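Local coordinates for protein dipicolinate synthase subunit A (Bacillus halodurans, PDB 3D4O) that probably forms, with a partner subunit, the oxidoreductase that makes dipicolinic acid, the calcium-chelating compound of bacterial spores, at residues Asp14-Glu19 and Gly267-Val272; Asp37-Gly42 and Thr77-Glu82; Glu89-Thr94 and Lys114-Thr119. All coordinates share one frame; numbering follows the deposited sequence.

Contact 1 of 3, residues Asp14-Glu19 and Gly267-Val272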
loop_
_atom_site.group_PDB
_atom_site.type_symbol
_atom_site.label_atom_id
_atom_site.label_comp_id
_atom_site.label_asym_id
_atom_site.label_seq_id
_atom_site.Cartn_x
_atom_site.Cartn_y
_atom_site.Cartn_z
ATOM N N ASP C 14 10.389 18.092 -4.686
ATOM C CA ASP C 14 9.281 17.640 -3.881
ATOM C C ASP C 14 9.598 17.752 -2.409
ATOM O O ASP C 14 10.416 18.589 -2.010
ATOM C CB ASP C 14 8.787 16.252 -4.298
ATOM C CG ASP C 14 9.803 15.148 -4.085
ATOM O OD1 ASP C 14 10.650 15.250 -3.190
ATOM O OD2 ASP C 14 9.699 14.127 -4.774
ATOM N N ALA C 15 8.940 16.935 -1.610
ATOM C CA ALA C 15 9.094 17.066 -0.144
ATOM C C ALA C 15 10.492 16.719 0.303
ATOM O O ALA C 15 10.967 17.217 1.318
ATOM C CB ALA C 15 8.023 16.268 0.641
ATOM N N ARG C 16 11.157 15.897 -0.483
ATOM C CA ARG C 16 12.550 15.567 -0.222
ATOM C C ARG C 16 13.389 16.812 -0.110
ATOM O O ARG C 16 14.285 16.905 0.723
ATOM C CB ARG C 16 13.190 14.766 -1.377
ATOM C CG ARG C 16 12.783 13.379 -1.334
ATOM C CD ARG C 16 13.291 12.635 -2.511
ATOM N NE ARG C 16 12.455 12.871 -3.668
ATOM C CZ ARG C 16 12.361 12.015 -4.674
ATOM N NH1 ARG C 16 13.060 10.932 -4.645
ATOM N NH2 ARG C 16 11.598 12.254 -5.709
ATOM N N GLN C 17 13.110 17.741 -0.989
ATOM C CA GLN C 17 13.913 18.974 -1.069
ATOM C C GLN C 17 13.864 19.802 0.206
ATOM O O GLN C 17 14.805 20.542 0.512
ATOM C CB GLN C 17 13.570 19.823 -2.280
ATOM C CG GLN C 17 14.427 19.496 -3.472
ATOM C CD GLN C 17 14.210 18.122 -4.026
ATOM O OE1 GLN C 17 13.087 17.601 -4.038
ATOM N NE2 GLN C 17 15.288 17.525 -4.518
ATOM N N LEU C 18 12.782 19.628 0.954
ATOM C CA LEU C 18 12.590 20.371 2.197
ATOM C C LEU C 18 13.702 20.002 3.193
ATOM O O LEU C 18 14.143 20.842 3.977
ATOM C CB LEU C 18 11.206 20.121 2.832
ATOM C CG LEU C 18 9.980 20.586 2.035
ATOM C CD1 LEU C 18 8.697 20.155 2.733
ATOM C CD2 LEU C 18 10.005 22.075 1.826
ATOM N N GLU C 19 14.166 18.754 3.117
ATOM C CA GLU C 19 15.222 18.266 4.032
ATOM C C GLU C 19 16.559 18.853 3.619
ATOM O O GLU C 19 17.422 19.175 4.430
ATOM C CB GLU C 19 15.325 16.733 4.003
ATOM C CG GLU C 19 14.114 16.015 4.492
ATOM C CD GLU C 19 13.688 16.446 5.866
ATOM O OE1 GLU C 19 14.561 16.715 6.738
ATOM O OE2 GLU C 19 12.459 16.485 6.069
ATOM N N GLY C 267 9.182 8.834 -8.670
ATOM C CA GLY C 267 9.138 9.707 -7.507
ATOM C C GLY C 267 8.572 9.112 -6.238
ATOM O O GLY C 267 8.285 9.840 -5.299
ATOM N N LEU C 268 8.458 7.789 -6.204
ATOM C CA LEU C 268 7.882 7.103 -5.015
ATOM C C LEU C 268 8.534 7.498 -3.683
ATOM O O LEU C 268 7.840 7.660 -2.690
ATOM C CB LEU C 268 7.864 5.569 -5.173
ATOM C CG LEU C 268 6.783 5.042 -6.121
ATOM C CD1 LEU C 268 6.941 3.554 -6.379
ATOM C CD2 LEU C 268 5.418 5.322 -5.531
ATOM N N PRO C 269 9.878 7.625 -3.638
ATOM C CA PRO C 269 10.500 8.028 -2.357
ATOM C C PRO C 269 10.048 9.405 -1.871
ATOM O O PRO C 269 9.904 9.643 -0.670
ATOM C CB PRO C 269 12.004 8.004 -2.688
ATOM C CG PRO C 269 12.100 6.943 -3.765
ATOM C CD PRO C 269 10.900 7.253 -4.631
ATOM N N GLY C 270 9.749 10.287 -2.814
ATOM C CA GLY C 270 9.310 11.642 -2.471
ATOM C C GLY C 270 7.874 11.601 -1.986
ATOM O O GLY C 270 7.399 12.451 -1.256
ATOM N N ILE C 271 7.178 10.569 -2.404
ATOM C CA ILE C 271 5.754 10.410 -2.035
ATOM C C ILE C 271 5.594 9.655 -0.710
ATOM O O ILE C 271 4.779 10.022 0.134
ATOM C CB ILE C 271 4.985 9.667 -3.132
ATOM C CG1 ILE C 271 4.792 10.596 -4.320
ATOM C CG2 ILE C 271 3.644 9.167 -2.617
ATOM C CD1 ILE C 271 4.546 9.861 -5.667
ATOM N N VAL C 272 6.401 8.616 -0.518
ATOM C CA VAL C 272 6.222 7.782 0.662
ATOM C C VAL C 272 7.219 7.951 1.784
ATOM O O VAL C 272 6.920 7.603 2.895
ATOM C CB VAL C 272 6.114 6.269 0.307
ATOM C CG1 VAL C 272 4.926 6.047 -0.650
ATOM C CG2 VAL C 272 7.456 5.696 -0.237
HETATM O O HOH W 1 7.785 12.483 -5.780
HETATM O O HOH W 2 6.592 14.915 -1.955
#
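Asp14 sends its carboxylate against the backbone of Gly270, with OD2 3.4 Å from Gly270 CA. Its CG sits between the backbone N and the carbonyl carbon (chi1 65°), which turns OD1 back to accept from Arg16 N, Asp14 being the N-cap of helix 15-26. The capping box is completed by Gln17, whose OE1 accepts from Asp14 N at 2.8 Å. From OD2 the contact continues through water 1, which donates both to this oxygen and to Gly267 O. At Ala15 a second water accepts from the backbone N and donates to Gly270 O, 2.7 Å away.

Arg16 carries the largest share of the buried surface. Bent at chi3, its chain brings the guanidinium side-on to Asp14: NE bonds to OD1 at 3.0 Å, on the syn lone pair and close to the guanidinium plane, while NH2 reaches OD2 at 2.8 Å from a more tilted position. One face of the guanidinium lies over the first turn of helix 268-272, with Gly270 N 3.6 Å above its centre, and Arg16 NH1 comes within 3.7 Å of Pro269 CB. With no side chain, Gly270 allows both charged groups to lie directly against its backbone.

The Asp14 charge is probably compensated by Arg16 within the same helix start, so the polar link across to 267-272 can run through two waters, without a direct hydrogen bond.

Contact 2 of 3, residues Asp37-Gly42 and Thr77-Glu82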
loop_
_atom_site.group_PDB
_atom_site.type_symbol
_atom_site.label_atom_id
_atom_site.label_comp_id
_atom_site.label_asym_id
_atom_site.label_seq_id
_atom_site.Cartn_x
_atom_site.Cartn_y
_atom_site.Cartn_z
ATOM N N ASP C 37 6.992 28.981 -4.056
ATOM C CA ASP C 37 6.149 30.100 -3.642
ATOM C C ASP C 37 5.038 29.657 -2.703
ATOM O O ASP C 37 4.599 30.431 -1.847
ATOM C CB ASP C 37 5.612 30.894 -4.835
ATOM C CG ASP C 37 5.067 30.020 -5.903
ATOM O OD1 ASP C 37 3.994 29.437 -5.700
ATOM O OD2 ASP C 37 5.722 29.914 -6.951
ATOM N N GLN C 38 4.632 28.394 -2.813
ATOM C CA GLN C 38 3.577 27.866 -1.930
ATOM C C GLN C 38 4.112 27.469 -0.564
ATOM O O GLN C 38 3.353 27.259 0.367
ATOM C CB GLN C 38 2.865 26.676 -2.554
ATOM C CG GLN C 38 2.073 27.057 -3.777
ATOM C CD GLN C 38 1.483 25.858 -4.489
ATOM O OE1 GLN C 38 0.905 25.995 -5.557
ATOM N NE2 GLN C 38 1.640 24.675 -3.905
ATOM N N LEU C 39 5.425 27.368 -0.464
ATOM C CA LEU C 39 6.083 27.001 0.796
ATOM C C LEU C 39 5.949 28.154 1.779
ATOM O O LEU C 39 6.586 29.188 1.674
ATOM C CB LEU C 39 7.554 26.630 0.582
ATOM C CG LEU C 39 8.293 26.125 1.813
ATOM C CD1 LEU C 39 7.594 24.879 2.349
ATOM C CD2 LEU C 39 9.760 25.843 1.485
ATOM N N ASP C 40 5.105 27.932 2.759
ATOM C CA ASP C 40 4.776 28.970 3.739
ATOM C C ASP C 40 6.009 29.290 4.585
ATOM O O ASP C 40 6.261 30.435 4.943
ATOM C CB ASP C 40 3.599 28.504 4.607
ATOM C CG ASP C 40 2.880 29.637 5.263
ATOM O OD1 ASP C 40 3.346 30.794 5.155
ATOM O OD2 ASP C 40 1.825 29.366 5.875
ATOM N N ASP C 41 6.812 28.264 4.811
ATOM C CA ASP C 41 8.005 28.375 5.662
ATOM C C ASP C 41 9.105 29.232 5.114
ATOM O O ASP C 41 9.269 29.406 3.908
ATOM C CB ASP C 41 8.613 27.004 5.972
ATOM C CG ASP C 41 7.694 26.134 6.786
ATOM O OD1 ASP C 41 7.130 26.645 7.786
ATOM O OD2 ASP C 41 7.548 24.946 6.419
ATOM N N GLY C 42 9.860 29.720 6.090
ATOM C CA GLY C 42 11.049 30.550 5.918
ATOM C C GLY C 42 12.261 29.842 6.508
ATOM O O GLY C 42 12.145 28.976 7.380
ATOM N N THR C 77 7.989 20.884 -9.828
ATOM C CA THR C 77 7.802 21.351 -8.457
ATOM C C THR C 77 6.364 21.194 -8.002
ATOM O O THR C 77 5.427 21.544 -8.727
ATOM C CB THR C 77 8.171 22.832 -8.279
ATOM O OG1 THR C 77 7.901 23.202 -6.929
ATOM C CG2 THR C 77 7.360 23.725 -9.220
ATOM N N ILE C 78 6.215 20.677 -6.789
ATOM C CA ILE C 78 4.902 20.492 -6.191
ATOM C C ILE C 78 4.566 21.705 -5.304
ATOM O O ILE C 78 3.545 21.702 -4.642
ATOM C CB ILE C 78 4.785 19.191 -5.311
ATOM C CG1 ILE C 78 5.610 19.297 -4.017
ATOM C CG2 ILE C 78 5.122 17.912 -6.121
ATOM C CD1 ILE C 78 5.456 18.087 -3.069
ATOM N N PHE C 79 5.453 22.699 -5.271
ATOM C CA PHE C 79 5.271 23.888 -4.394
ATOM C C PHE C 79 4.992 25.159 -5.181
ATOM O O PHE C 79 5.207 26.269 -4.712
ATOM C CB PHE C 79 6.499 24.128 -3.507
ATOM C CG PHE C 79 6.818 22.994 -2.583
ATOM C CD1 PHE C 79 6.138 22.845 -1.403
ATOM C CD2 PHE C 79 7.804 22.081 -2.899
ATOM C CE1 PHE C 79 6.414 21.790 -0.553
ATOM C CE2 PHE C 79 8.094 21.046 -2.044
ATOM C CZ PHE C 79 7.395 20.892 -0.882
ATOM N N SER C 80 4.536 24.952 -6.402
ATOM C CA SER C 80 4.191 26.043 -7.333
ATOM C C SER C 80 3.517 25.518 -8.582
ATOM O O SER C 80 3.772 24.400 -9.043
ATOM C CB SER C 80 5.440 26.815 -7.755
ATOM O OG SER C 80 5.123 27.803 -8.739
ATOM N N ASN C 81 2.647 26.360 -9.108
ATOM C CA ASN C 81 1.896 26.063 -10.321
ATOM C C ASN C 81 2.593 26.721 -11.493
ATOM O O ASN C 81 2.169 26.592 -12.642
ATOM C CB ASN C 81 0.464 26.576 -10.210
ATOM C CG ASN C 81 -0.393 25.720 -9.298
ATOM O OD1 ASN C 81 -0.342 24.493 -9.354
ATOM N ND2 ASN C 81 -1.208 26.367 -8.471
ATOM N N GLU C 82 3.674 27.425 -11.174
ATOM C CA GLU C 82 4.469 28.155 -12.176
ATOM C C GLU C 82 5.441 27.253 -12.919
ATOM O O GLU C 82 6.049 26.339 -12.358
ATOM C CB GLU C 82 5.227 29.337 -11.550
HETATM O O HOH W 3 1.809 28.888 -7.756
#
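Gln38 and Phe79 meet through their backbones: Gln38 N donates to Phe79 O at 2.9 Å, with an N-H...O angle of 158°. Beside this bond Asp37 reaches Ser80, whose OG donates to OD2 at 2.8 Å on the syn lone pair of the carboxylate. The other oxygen, OD1, accepts a hydrogen bond from water 3, which in turn accepts from Asn81 N, and the carboxylate thus spans Ser80 and Asn81. The Gln38 side chain is extended beyond CG and runs over the Phe79-Ser80 peptide, its CD 3.7 Å from Ser80 N. Its amide ends near that of Asn81, the two planes 74° apart and OE1 3.6 Å from ND2, too far for a hydrogen bond. On the apolar flank Leu39 CD1 approaches Phe79 CE1 obliquely at 4.4 Å.

Two side-chain bonds within 77-82 position these partners. Ser80 OG, held anti to its backbone N (chi1 175°), accepts from Glu82 N at 2.9 Å while it donates to Asp37, so the hydroxyl is gripped by two partners. Thr77 OG1 likewise accepts from Phe79 N and also bonds Gly35 O, just before the other segment. Ile78 CG1 lies 3.6 Å above one face of the Phe79 ring, and this ring also meets Phe36 and Leu18 of helix 15-26.

Two successive ST turns, at Thr77 and Ser80, therefore shape one loop against another: the connection that follows strand 30-34 and the one that follows strand 61-63, in a parallel sheet with the 3-2-1-4-5-6 strand order of a Rossmann fold.

Contact 3 of 3, residues Glu89-Thr94 and Lys114-Thr119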
loop_
_atom_site.group_PDB
_atom_site.type_symbol
_atom_site.label_atom_id
_atom_site.label_comp_id
_atom_site.label_asym_id
_atom_site.label_seq_id
_atom_site.Cartn_x
_atom_site.Cartn_y
_atom_site.Cartn_z
ATOM N N GLU C 89 21.332 29.488 -21.516
ATOM C CA GLU C 89 21.707 30.875 -21.325
ATOM C C GLU C 89 21.959 31.117 -19.863
ATOM O O GLU C 89 22.890 31.804 -19.488
ATOM C CB GLU C 89 20.626 31.835 -21.852
HETATM N N MSE C 90 21.130 30.512 -19.036
HETATM C CA MSE C 90 21.243 30.679 -17.587
HETATM C C MSE C 90 22.518 30.031 -17.084
HETATM O O MSE C 90 23.265 30.601 -16.313
HETATM C CB MSE C 90 20.043 30.037 -16.880
HETATM C CG MSE C 90 18.751 30.787 -17.126
HETATM SE SE MSE C 90 17.125 29.848 -16.561
HETATM C CE MSE C 90 15.903 31.151 -17.398
ATOM N N ILE C 91 22.772 28.841 -17.587
ATOM C CA ILE C 91 23.895 28.011 -17.122
ATOM C C ILE C 91 25.263 28.592 -17.457
ATOM O O ILE C 91 26.211 28.429 -16.688
ATOM C CB ILE C 91 23.712 26.553 -17.594
ATOM C CG1 ILE C 91 22.477 25.993 -16.887
ATOM C CG2 ILE C 91 24.906 25.670 -17.233
ATOM C CD1 ILE C 91 22.028 24.648 -17.357
ATOM N N GLU C 92 25.328 29.346 -18.557
ATOM C CA GLU C 92 26.596 29.937 -19.047
ATOM C C GLU C 92 26.944 31.190 -18.261
ATOM O O GLU C 92 28.072 31.707 -18.340
ATOM C CB GLU C 92 26.505 30.324 -20.528
ATOM C CG GLU C 92 25.937 31.730 -20.745
ATOM C CD GLU C 92 25.498 31.978 -22.137
ATOM O OE1 GLU C 92 25.789 31.130 -23.008
ATOM O OE2 GLU C 92 24.844 33.020 -22.341
ATOM N N LYS C 93 25.938 31.716 -17.565
ATOM C CA LYS C 93 26.129 32.895 -16.722
ATOM C C LYS C 93 26.782 32.481 -15.425
ATOM O O LYS C 93 27.290 33.318 -14.699
ATOM C CB LYS C 93 24.841 33.668 -16.413
ATOM C CG LYS C 93 24.551 34.859 -17.340
ATOM C CD LYS C 93 23.558 34.555 -18.439
ATOM C CE LYS C 93 22.151 34.338 -17.867
ATOM N NZ LYS C 93 21.115 33.963 -18.878
ATOM N N THR C 94 26.784 31.179 -15.138
ATOM C CA THR C 94 27.362 30.690 -13.875
ATOM C C THR C 94 28.890 30.750 -13.918
ATOM O O THR C 94 29.480 30.889 -14.990
ATOM C CB THR C 94 26.874 29.266 -13.501
ATOM O OG1 THR C 94 27.364 28.309 -14.443
ATOM C CG2 THR C 94 25.335 29.203 -13.438
ATOM N N LYS C 114 26.932 19.859 -21.744
ATOM C CA LYS C 114 27.941 19.589 -22.763
ATOM C C LYS C 114 28.419 20.884 -23.337
ATOM O O LYS C 114 29.586 21.231 -23.245
ATOM C CB LYS C 114 27.367 18.718 -23.887
ATOM N N LYS C 115 27.460 21.617 -23.876
ATOM C CA LYS C 115 27.715 22.882 -24.564
ATOM C C LYS C 115 28.166 24.020 -23.659
ATOM O O LYS C 115 28.841 24.948 -24.126
ATOM C CB LYS C 115 26.471 23.333 -25.337
ATOM N N THR C 116 27.791 23.965 -22.383
ATOM C CA THR C 116 28.125 25.056 -21.441
ATOM C C THR C 116 29.392 24.747 -20.668
ATOM O O THR C 116 29.934 25.593 -19.944
ATOM C CB THR C 116 26.977 25.355 -20.461
ATOM O OG1 THR C 116 26.661 24.174 -19.721
ATOM C CG2 THR C 116 25.740 25.861 -21.221
ATOM N N ASN C 117 29.854 23.520 -20.861
ATOM C CA ASN C 117 31.089 23.035 -20.245
ATOM C C ASN C 117 31.022 23.055 -18.726
ATOM O O ASN C 117 31.982 23.455 -18.053
ATOM C CB ASN C 117 32.297 23.862 -20.734
ATOM N N ARG C 118 29.856 22.671 -18.210
ATOM C CA ARG C 118 29.626 22.584 -16.756
ATOM C C ARG C 118 29.516 21.140 -16.306
ATOM O O ARG C 118 29.009 20.274 -17.024
ATOM C CB ARG C 118 28.366 23.353 -16.335
ATOM C CG ARG C 118 28.478 24.856 -16.491
ATOM C CD ARG C 118 29.478 25.435 -15.505
ATOM N NE ARG C 118 29.678 26.870 -15.695
ATOM C CZ ARG C 118 30.424 27.389 -16.663
ATOM N NH1 ARG C 118 31.001 26.595 -17.553
ATOM N NH2 ARG C 118 30.570 28.699 -16.765
ATOM N N THR C 119 30.030 20.896 -15.109
ATOM C CA THR C 119 30.025 19.550 -14.520
ATOM C C THR C 119 28.651 19.211 -14.005
ATOM O O THR C 119 27.967 20.032 -13.412
ATOM C CB THR C 119 31.063 19.417 -13.392
ATOM O OG1 THR C 119 32.381 19.546 -13.952
ATOM C CG2 THR C 119 30.946 18.066 -12.691
#
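The guanidinium of Arg118 presents its edge to Thr94. NH2 donates to Thr94 O at 3.0 Å, nearly straight at 166°, and that oxygen lies within the guanidinium plane even though the N-H meets it from well above the carbonyl plane. NE reaches Thr94 OG1, also at 3.0 Å, but with the hydroxyl tilted 24° out of the guanidinium plane. Ile91 O and Glu92 O stand obliquely to the group. Two nitrogens thus grip one threonine side-on, one taking the side-chain oxygen and the other the backbone carbonyl.

The first torsion of Thr94 (chi1 67°) turns OG1 back toward the preceding helical turn, within short hydrogen-bonding distance of Ile91 O. The two Arg118 bonds tie Thr94, in the loop that follows helix 88-92, to the turn after helix 107-116, where Asn117, with positive phi, closes the helix in a Schellman motif and the chain leads into strand 119-122, outermost strand of the N-terminal parallel sheet within the chain. Were this arginine replaced by alanine, Thr94 O and OG1 would probably lose these two donors, and a gap would be likely to open beside Ile91.

Ile91 supplies the packing next to these bonds. Its CG2 lies against the aliphatic part of Arg118, 3.7 Å from CG, the two side chains running alongside each other in opposite senses. The same methyl comes within 3.4 Å of Thr116 OG1, a hydroxyl that is hydrogen-bonded to Cys112 O in its own helix, while Met113 of helix 107-116 packs against both Ile91 and Arg118.

In the fold
Contacts 2 and 3 come one after the other along the chain, and both fall in the long interval between the segments of contact 1. Their four segments belong to the N-terminal region with its six-stranded parallel sheet. Contacts 1 and 2 adjoin, centres 14 Å apart, because helix 15-26 and its N-cap meet both: Leu18 packs on Leu39 and Phe79, and Asp14 on Ile78. Contact 3 is remote, its centre about 27 Å from that of contact 1 and 26 Å from that of contact 2, at the start of strand 119-122, outermost of the sheet within this chain. Contact 1 alone brings the late part of the chain back against the N-terminal region, whereas the others pack connections within it.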